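Local structure of FAD linked oxidase-like protein (Myceliophthora thermophila, 5L6G) at residues M269-L274 with T280-L285. The protein oxidises the C1 hydroxyl of xylooligosaccharides and related sugars to lactones, using a bicovalently bound FAD and reducing molecular oxygen to hydrogen peroxide. Sequence-based numbering, arbitrary orientation.
Sequences MNMRVL and TQLQGL. With XYP (beta-D-xylopyranose), chain H.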
loop_
_atom_site.group_PDB
_atom_site.type_symbol
_atom_site.label_atom_id
_atom_site.label_comp_id
_atom_site.label_asym_id
_atom_site.label_seq_id
_atom_site.Cartn_x
_atom_site.Cartn_y
_atom_site.Cartn_z
ATOM N N MET A 269 5.503 18.453 -7.206
ATOM C CA MET A 269 5.471 17.452 -8.259
ATOM C C MET A 269 5.485 16.033 -7.694
ATOM O O MET A 269 6.263 15.735 -6.813
ATOM C CB MET A 269 6.685 17.629 -9.170
ATOM C CG MET A 269 6.686 16.758 -10.414
ATOM S SD MET A 269 8.039 17.164 -11.520
ATOM C CE MET A 269 7.602 18.830 -12.050
ATOM N N ASN A 270 4.634 15.180 -8.248
ATOM C CA ASN A 270 4.468 13.808 -7.800
ATOM C C ASN A 270 4.419 12.999 -9.058
ATOM O O ASN A 270 3.610 13.299 -9.944
ATOM C CB ASN A 270 3.156 13.629 -7.041
ATOM C CG ASN A 270 3.094 14.463 -5.801
ATOM O OD1 ASN A 270 3.381 13.970 -4.713
ATOM N ND2 ASN A 270 2.764 15.760 -5.958
ATOM N N MET A 271 5.303 12.018 -9.179
ATOM C CA MET A 271 5.563 11.420 -10.495
ATOM C C MET A 271 6.067 9.989 -10.384
ATOM O O MET A 271 6.635 9.616 -9.380
ATOM C CB MET A 271 6.563 12.253 -11.266
ATOM C CG MET A 271 6.619 11.977 -12.755
ATOM S SD MET A 271 7.486 13.246 -13.685
ATOM C CE MET A 271 9.007 13.416 -12.733
ATOM N N ARG A 272 5.817 9.215 -11.436
ATOM C CA ARG A 272 6.294 7.858 -11.566
ATOM C C ARG A 272 6.521 7.524 -13.043
ATOM O O ARG A 272 5.980 8.177 -13.930
ATOM C CB ARG A 272 5.251 6.908 -11.020
ATOM C CG ARG A 272 4.019 6.781 -11.919
ATOM C CD ARG A 272 2.875 6.107 -11.154
ATOM N NE ARG A 272 1.704 5.903 -11.982
ATOM C CZ ARG A 272 0.553 5.413 -11.543
ATOM N NH1 ARG A 272 0.407 5.092 -10.269
ATOM N NH2 ARG A 272 -0.460 5.267 -12.380
ATOM N N VAL A 273 7.332 6.515 -13.284
ATOM C CA VAL A 273 7.384 5.859 -14.577
ATOM C C VAL A 273 6.394 4.714 -14.537
ATOM O O VAL A 273 6.435 3.920 -13.621
ATOM C CB VAL A 273 8.782 5.276 -14.860
ATOM C CG1 VAL A 273 8.778 4.501 -16.167
ATOM C CG2 VAL A 273 9.828 6.381 -14.901
ATOM N N LEU A 274 5.508 4.656 -15.525
ATOM C CA LEU A 274 4.716 3.465 -15.804
ATOM C C LEU A 274 5.250 2.872 -17.085
ATOM O O LEU A 274 5.338 3.559 -18.082
ATOM C CB LEU A 274 3.245 3.814 -16.017
ATOM C CG LEU A 274 2.344 2.664 -16.491
ATOM C CD1 LEU A 274 2.320 1.543 -15.454
ATOM C CD2 LEU A 274 0.940 3.147 -16.769
ATOM N N THR A 280 6.071 3.294 -22.473
ATOM C CA THR A 280 6.682 3.723 -21.223
ATOM C C THR A 280 6.517 5.229 -21.116
ATOM O O THR A 280 6.731 5.952 -22.091
ATOM C CB THR A 280 8.171 3.364 -21.160
ATOM O OG1 THR A 280 8.329 1.929 -21.278
ATOM C CG2 THR A 280 8.763 3.822 -19.816
ATOM N N GLN A 281 6.106 5.709 -19.956
ATOM C CA GLN A 281 5.944 7.151 -19.812
ATOM C C GLN A 281 6.050 7.526 -18.356
ATOM O O GLN A 281 5.797 6.694 -17.476
ATOM C CB GLN A 281 4.592 7.593 -20.367
ATOM C CG GLN A 281 3.403 6.940 -19.681
ATOM C CD GLN A 281 2.058 7.476 -20.125
ATOM O OE1 GLN A 281 1.086 7.374 -19.392
ATOM N NE2 GLN A 281 1.996 8.050 -21.312
ATOM N N LEU A 282 6.451 8.775 -18.122
ATOM C CA LEU A 282 6.275 9.365 -16.829
ATOM C C LEU A 282 4.835 9.800 -16.759
ATOM O O LEU A 282 4.285 10.257 -17.762
ATOM C CB LEU A 282 7.205 10.545 -16.624
ATOM C CG LEU A 282 8.682 10.165 -16.527
ATOM C CD1 LEU A 282 9.535 11.282 -17.095
ATOM C CD2 LEU A 282 9.054 9.860 -15.101
ATOM N N GLN A 283 4.253 9.653 -15.575
ATOM C CA GLN A 283 2.916 10.117 -15.255
ATOM C C GLN A 283 3.066 10.914 -13.981
ATOM O O GLN A 283 3.643 10.422 -13.011
ATOM C CB GLN A 283 1.971 8.947 -14.968
ATOM C CG GLN A 283 1.902 7.945 -16.095
ATOM C CD GLN A 283 0.974 6.799 -15.770
ATOM O OE1 GLN A 283 0.938 6.309 -14.641
ATOM N NE2 GLN A 283 0.249 6.340 -16.773
ATOM N N GLY A 284 2.525 12.127 -13.990
ATOM C CA GLY A 284 2.621 13.011 -12.851
ATOM C C GLY A 284 1.308 13.628 -12.447
ATOM O O GLY A 284 0.325 13.606 -13.201
ATOM N N LEU A 285 1.293 14.135 -11.219
ATOM C CA LEU A 285 0.262 15.033 -10.744
ATOM C C LEU A 285 0.992 16.188 -10.064
ATOM O O LEU A 285 1.698 16.004 -9.066
ATOM C CB LEU A 285 -0.692 14.339 -9.776
ATOM C CG LEU A 285 -1.953 15.139 -9.443
ATOM C CD1 LEU A 285 -2.855 15.209 -10.667
ATOM C CD2 LEU A 285 -2.709 14.594 -8.254
HETATM O O1 XYP H . 0.651 1.603 -7.332
HETATM C C1 XYP H . -0.675 1.287 -7.751
HETATM C C2 XYP H . -1.034 2.143 -8.964
HETATM C C3 XYP H . -2.358 1.705 -9.576
HETATM C C4 XYP H . -2.339 0.205 -9.854
HETATM C C5 XYP H . -1.945 -0.579 -8.596
HETATM O O2 XYP H . -1.126 3.500 -8.530
HETATM O O3 XYP H . -2.657 2.482 -10.749
HETATM O O4 XYP H . -3.646 -0.237 -10.239
HETATM O O5 XYP H . -0.723 -0.101 -8.041
#
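Arg272 and Gln283 face each other as a hydrogen-bonded pair in a β-hairpin, strands 269-275 and 280-286 of the large antiparallel sheet that helps form the sugar site of this FAD-linked oxidase. Their backbones exchange two bonds, and their side chains meet again on the face turned to the substrate. With CG of Arg272 set between its backbone N and carbonyl carbon (chi1 72°) and the chain then extended, the guanidinium runs out beside the Gln283 amide, nearly coplanar with it. NE and NH2 converge side-on on the single acceptor Gln283 OE1, at 2.8 and 2.9 Å, and that oxygen lies in the guanidinium plane. The amide is fixed from its other end, where Gln283 NE2 donates to Gln281 OE1 (2.9 Å) along a lone pair; Gln281 NE2 in turn reaches Asn240. Leu274 lies against this amide, its CD2 3.3 Å from Gln283 NE2. So oriented, the arginine points NH1 to the substrate, donating to O2 of β-D-xylopyranose at 2.8 Å in the site where Thr154, Glu412 and Tyr451 also hydrogen-bond the sugar. A leucine in place of Arg272 would probably leave Gln283 OE1 without either donor and xylose O2 without this bond. On the reverse face, toward helix 290-304, Leu282 CD2 packs on Val273 CG2 at 3.6 Å, and the Met271 side chain crosses Leu282, its CG and SD near CD2. Near the strand ends, Asn270 ND2, which also meets Ser175, adds a bond to Leu285 O (3.3 Å).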